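PDB 5NJI: Phthiocerol/phenolphthiocerol synthesis polyketide synthase type I PpsC from Mycobacterium tuberculosis, which probably takes part in building phthiocerol lipids, its dehydratase domain removing water from beta-hydroxyacyl intermediates to leave an enoyl thioester. Local coordinates for residues A74-A79 and L112-T117; V195-T200 and A205-R210. The protein carries 1 engineered substitution. All coordinates share one frame; numbering follows the deposited sequence.

Contact 1: A74-A79 and L112-T117; sequences AEIALA and LVTTLT
Ile76 pushes its two outer branches from helix 70-84 against strand 110-118, the delta methyl onto Leu112 and the gamma methyl onto Thr114. The first meeting is tip to tip: Ile76 CD1 lies 3.5 Å from Leu112 CD2, a close methyl-to-methyl touch with the two side chains reaching out from opposite backbones. The second is oblique, with Ile76 CG2 at 3.6 Å from Thr114 OG1 and at 4.0 Å from Thr114 CG2, so that one methyl meets both branches of the threonine.

The branching of the isoleucine explains the split. CG1 stands anti to the carbonyl carbon (chi1 -69°), and an extended second torsion (161°) then carries CD1 out to the leucine, while CG2, anti to the backbone nitrogen, is left to face Thr114. Backbone stays well clear of backbone, the closest alpha carbons being Ile76 CA and Thr114 CA at 8.1 Å. Two residues apart on the strand, Leu112 and Thr114 point to the same face and meet the same isoleucine. Ile127 of strand 122-130 also touches both Ile76 and Leu112, adding to the apolar group.

On another side of the helix, Glu75 turns its carboxylate to the backbone nitrogens of Met223 and Leu224 and to His29. Helix 70-84 laid against surrounding antiparallel strands is the arrangement expected of a hot-dog fold, as in other polyketide synthase dehydratases. With no hydrogen bond between the two segments and only 136 Å² buried, cohesion at this point rests on van der Waals contact between buried groups, and Ile76 supplies the helix's side of the touch.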
loop_
_atom_site.group_PDB
_atom_site.type_symbol
_atom_site.label_atom_id
_atom_site.label_comp_id
_atom_site.label_asym_id
_atom_site.label_seq_id
_atom_site.Cartn_x
_atom_site.Cartn_y
_atom_site.Cartn_z
ATOM N N ALA A 74 1.384 3.506 -3.987
ATOM C CA ALA A 74 -0.016 3.868 -4.171
ATOM C C ALA A 74 -0.287 5.278 -3.681
ATOM O O ALA A 74 -0.938 6.070 -4.370
ATOM C CB ALA A 74 -0.912 2.868 -3.440
ATOM N N GLU A 75 0.230 5.630 -2.496
ATOM C CA GLU A 75 0.062 6.990 -2.000
ATOM C C GLU A 75 0.744 8.011 -2.914
ATOM O O GLU A 75 0.206 9.093 -3.174
ATOM C CB GLU A 75 0.592 7.072 -0.572
ATOM C CG GLU A 75 0.782 8.496 -0.059
ATOM C CD GLU A 75 -0.490 9.339 -0.148
ATOM O OE1 GLU A 75 -1.596 8.788 -0.325
ATOM O OE2 GLU A 75 -0.386 10.573 -0.040
ATOM N N ILE A 76 1.944 7.702 -3.396
ATOM C CA ILE A 76 2.630 8.652 -4.259
ATOM C C ILE A 76 1.825 8.919 -5.519
ATOM O O ILE A 76 1.714 10.066 -5.960
ATOM C CB ILE A 76 4.044 8.142 -4.585
ATOM C CG1 ILE A 76 4.903 8.200 -3.323
ATOM C CG2 ILE A 76 4.675 8.942 -5.697
ATOM C CD1 ILE A 76 6.142 7.316 -3.380
ATOM N N ALA A 77 1.261 7.877 -6.122
ATOM C CA ALA A 77 0.466 8.078 -7.330
ATOM C C ALA A 77 -0.769 8.935 -7.051
ATOM O O ALA A 77 -1.084 9.852 -7.822
ATOM C CB ALA A 77 0.071 6.731 -7.926
ATOM N N LEU A 78 -1.490 8.651 -5.961
ATOM C CA LEU A 78 -2.670 9.450 -5.625
ATOM C C LEU A 78 -2.303 10.883 -5.288
ATOM O O LEU A 78 -2.997 11.820 -5.699
ATOM C CB LEU A 78 -3.432 8.813 -4.459
ATOM C CG LEU A 78 -4.040 7.468 -4.812
ATOM C CD1 LEU A 78 -4.517 6.857 -3.526
ATOM C CD2 LEU A 78 -5.199 7.606 -5.789
ATOM N N ALA A 79 -1.201 11.082 -4.561
ATOM C CA ALA A 79 -0.774 12.428 -4.231
ATOM C C ALA A 79 -0.339 13.193 -5.473
ATOM O O ALA A 79 -0.534 14.409 -5.538
ATOM C CB ALA A 79 0.373 12.391 -3.222
ATOM N N LEU A 112 13.819 10.092 -5.129
ATOM C CA LEU A 112 12.693 9.476 -5.802
ATOM C C LEU A 112 12.145 10.483 -6.795
ATOM O O LEU A 112 11.884 11.627 -6.426
ATOM C CB LEU A 112 11.618 9.076 -4.793
ATOM C CG LEU A 112 10.572 8.090 -5.289
ATOM C CD1 LEU A 112 11.221 6.761 -5.528
ATOM C CD2 LEU A 112 9.476 7.934 -4.275
ATOM N N VAL A 113 11.992 10.063 -8.049
ATOM C CA VAL A 113 11.590 10.939 -9.139
ATOM C C VAL A 113 10.278 10.411 -9.700
ATOM O O VAL A 113 10.233 9.297 -10.228
ATOM C CB VAL A 113 12.669 11.012 -10.231
ATOM C CG1 VAL A 113 12.256 11.989 -11.340
ATOM C CG2 VAL A 113 14.011 11.414 -9.603
ATOM N N THR A 114 9.229 11.218 -9.607
ATOM C CA THR A 114 7.893 10.833 -10.054
ATOM C C THR A 114 7.477 11.696 -11.240
ATOM O O THR A 114 7.791 12.890 -11.292
ATOM C CB THR A 114 6.890 10.992 -8.903
ATOM O OG1 THR A 114 7.322 10.197 -7.797
ATOM C CG2 THR A 114 5.483 10.571 -9.290
ATOM N N THR A 115 6.840 11.083 -12.229
ATOM C CA THR A 115 6.269 11.829 -13.344
ATOM C C THR A 115 4.795 11.508 -13.502
ATOM O O THR A 115 4.333 10.419 -13.154
ATOM C CB THR A 115 6.963 11.538 -14.668
ATOM O OG1 THR A 115 6.927 10.134 -14.954
ATOM C CG2 THR A 115 8.410 12.043 -14.667
ATOM N N LEU A 116 4.060 12.475 -14.031
ATOM C CA LEU A 116 2.647 12.280 -14.325
ATOM C C LEU A 116 2.343 12.860 -15.693
ATOM O O LEU A 116 2.701 14.004 -15.984
ATOM C CB LEU A 116 1.749 12.931 -13.272
ATOM C CG LEU A 116 0.227 12.752 -13.436
ATOM C CD1 LEU A 116 -0.447 12.837 -12.100
ATOM C CD2 LEU A 116 -0.371 13.827 -14.357
ATOM N N THR A 117 1.650 12.081 -16.505
ATOM C CA THR A 117 1.110 12.553 -17.769
ATOM C C THR A 117 -0.379 12.246 -17.781
ATOM O O THR A 117 -0.842 11.350 -17.081
ATOM C CB THR A 117 1.784 11.880 -18.961
ATOM O OG1 THR A 117 1.526 10.467 -18.939
ATOM C CG2 THR A 117 3.287 12.112 -18.920
#

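Contact 2: V195-T200 and A205-R210; sequences VGLAVT and ARAQVR
Gln208 O is gripped by two amides at once, Val195 N at 2.9 Å and Gly196 N at 3.3 Å. The first arrives almost along the C=O axis (C=O...N angle 161°); the second is longer and comes in tilted from the carbonyl plane. Two residues of one strand facing a single residue of the other make a classic beta bulge at this end of the hairpin.

Beyond the bulge the antiparallel ladder continues. Gln208 N returns a bond to Gly196 O at 2.8 Å, from well above the carbonyl plane, and the Ala198 and Arg206 pair is closed from both sides, Ala198 N to Arg206 O and Arg206 N to Ala198 O, each 2.9 Å. Between these lies the non-hydrogen-bonded pair of Leu197 and Ala207, where Leu197 CD1 rests 3.9 Å from Ala207 CB. Gly196 O also takes a CA-H...O contact from Ala207.

Apolar flanks cross at both ends. Val195 CG1 lies 3.5 Å from Arg210 CD, valine and arginine stem meeting at about a right angle. Thr200 CG2 meets Arg206 CD at 3.8 Å in a similar crossing, while the Thr200 hydroxyl bonds to Val204 N inside the turn. CG of Arg206 stands anti to the carbonyl carbon (chi1 -47°) and the chain bends further out, bringing NH2 into a salt bridge with Glu168; Gln208 OE1 bonds to Arg281.

Strand 168-171, outermost within the chain, pairs with 194-200, and 281-289 pairs with the far side of 205-209. Leu197 and Ala205 pack on Ala238, Ala205 also on Thr239, and Ala207 on Thr235, all just past helix 226-234, and Val209 rests on Met228 and Ile231 of that helix.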
loop_
_atom_site.group_PDB
_atom_site.type_symbol
_atom_site.label_atom_id
_atom_site.label_comp_id
_atom_site.label_asym_id
_atom_site.label_seq_id
_atom_site.Cartn_x
_atom_site.Cartn_y
_atom_site.Cartn_z
ATOM N N VAL A 195 -3.997 -6.242 15.815
ATOM C CA VAL A 195 -4.098 -6.463 17.254
ATOM C C VAL A 195 -5.131 -7.512 17.610
ATOM O O VAL A 195 -5.192 -7.924 18.777
ATOM C CB VAL A 195 -4.374 -5.151 18.021
ATOM C CG1 VAL A 195 -3.199 -4.242 17.857
ATOM C CG2 VAL A 195 -5.648 -4.472 17.553
ATOM N N GLY A 196 -5.916 -7.966 16.655
ATOM C CA GLY A 196 -6.761 -9.132 16.842
ATOM C C GLY A 196 -6.932 -9.803 15.505
ATOM O O GLY A 196 -6.901 -9.149 14.461
ATOM N N LEU A 197 -7.112 -11.118 15.530
ATOM C CA LEU A 197 -7.041 -11.873 14.296
ATOM C C LEU A 197 -7.900 -13.120 14.419
ATOM O O LEU A 197 -7.960 -13.725 15.489
ATOM C CB LEU A 197 -5.575 -12.209 13.995
ATOM C CG LEU A 197 -5.175 -12.767 12.640
ATOM C CD1 LEU A 197 -5.619 -11.839 11.508
ATOM C CD2 LEU A 197 -3.677 -12.946 12.618
ATOM N N ALA A 198 -8.574 -13.472 13.323
ATOM C CA ALA A 198 -9.371 -14.687 13.221
ATOM C C ALA A 198 -9.410 -15.101 11.758
ATOM O O ALA A 198 -9.122 -14.302 10.864
ATOM C CB ALA A 198 -10.783 -14.482 13.773
ATOM N N VAL A 199 -9.747 -16.365 11.515
ATOM C CA VAL A 199 -9.908 -16.875 10.157
ATOM C C VAL A 199 -11.175 -17.709 10.120
ATOM O O VAL A 199 -11.440 -18.490 11.038
ATOM C CB VAL A 199 -8.688 -17.689 9.691
ATOM C CG1 VAL A 199 -8.476 -18.923 10.562
ATOM C CG2 VAL A 199 -8.828 -18.079 8.224
ATOM N N THR A 200 -11.965 -17.528 9.066
ATOM C CA THR A 200 -13.230 -18.236 8.950
ATOM C C THR A 200 -13.005 -19.649 8.419
ATOM O O THR A 200 -11.911 -20.029 7.993
ATOM C CB THR A 200 -14.207 -17.495 8.027
ATOM O OG1 THR A 200 -13.772 -17.610 6.665
ATOM C CG2 THR A 200 -14.327 -16.028 8.406
ATOM N N ALA A 205 -9.590 -14.105 6.284
ATOM C CA ALA A 205 -8.982 -13.534 7.474
ATOM C C ALA A 205 -9.712 -12.268 7.877
ATOM O O ALA A 205 -10.071 -11.444 7.032
ATOM C CB ALA A 205 -7.500 -13.219 7.240
ATOM N N ARG A 206 -9.917 -12.111 9.185
ATOM C CA ARG A 206 -10.584 -10.954 9.751
ATOM C C ARG A 206 -9.704 -10.430 10.877
ATOM O O ARG A 206 -9.366 -11.174 11.805
ATOM C CB ARG A 206 -11.987 -11.321 10.247
ATOM C CG ARG A 206 -12.779 -12.139 9.227
ATOM C CD ARG A 206 -14.218 -12.387 9.650
ATOM N NE ARG A 206 -15.058 -11.209 9.444
ATOM C CZ ARG A 206 -15.443 -10.363 10.398
ATOM N NH1 ARG A 206 -16.205 -9.325 10.081
ATOM N NH2 ARG A 206 -15.083 -10.545 11.661
ATOM N N ALA A 207 -9.301 -9.169 10.774
ATOM C CA ALA A 207 -8.383 -8.568 11.724
ATOM C C ALA A 207 -8.967 -7.300 12.332
ATOM O O ALA A 207 -9.600 -6.492 11.650
ATOM C CB ALA A 207 -7.044 -8.232 11.058
ATOM N N GLN A 208 -8.705 -7.112 13.615
ATOM C CA GLN A 208 -8.856 -5.822 14.253
ATOM C C GLN A 208 -7.542 -5.078 14.088
ATOM O O GLN A 208 -6.492 -5.635 14.402
ATOM C CB GLN A 208 -9.182 -5.997 15.741
ATOM C CG GLN A 208 -9.553 -4.723 16.485
ATOM C CD GLN A 208 -11.007 -4.340 16.297
ATOM O OE1 GLN A 208 -11.852 -5.188 16.023
ATOM N NE2 GLN A 208 -11.303 -3.056 16.442
ATOM N N VAL A 209 -7.602 -3.831 13.611
ATOM C CA VAL A 209 -6.399 -3.085 13.260
ATOM C C VAL A 209 -6.375 -1.733 13.949
ATOM O O VAL A 209 -7.399 -1.167 14.325
ATOM C CB VAL A 209 -6.241 -2.921 11.731
ATOM C CG1 VAL A 209 -6.138 -4.297 11.079
ATOM C CG2 VAL A 209 -7.348 -2.081 11.115
ATOM N N ARG A 210 -5.159 -1.218 14.124
ATOM C CA ARG A 210 -4.950 0.087 14.716
ATOM C C ARG A 210 -3.679 0.647 14.104
ATOM O O ARG A 210 -2.810 -0.104 13.663
ATOM C CB ARG A 210 -4.803 0.011 16.232
ATOM C CG ARG A 210 -3.442 -0.488 16.652
ATOM C CD ARG A 210 -3.366 -0.742 18.137
ATOM N NE ARG A 210 -3.415 0.495 18.908
ATOM C CZ ARG A 210 -2.350 1.256 19.153
ATOM N NH1 ARG A 210 -1.158 0.909 18.679
ATOM N NH2 ARG A 210 -2.472 2.366 19.868
#

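In the fold
Contact 1 is complete before contact 2 begins along the chain, and the two lie on opposite sides of its centre, about 31 Å apart centre to centre and about 16 Å between nearest atoms. Contact 1 sets a helix on a strand, contact 2 zips up a hairpin, yet both reach the run of antiparallel strands typical of a double hot-dog dehydratase. Helix 70-84 serves contact 1, and helix 226-234 lies beside contact 2. The bound dodecenoyl-CoA lies about 11 Å from the side chain of Leu112 and about 9 Å from that of Ala205, so neither of these side chains touches the ligand.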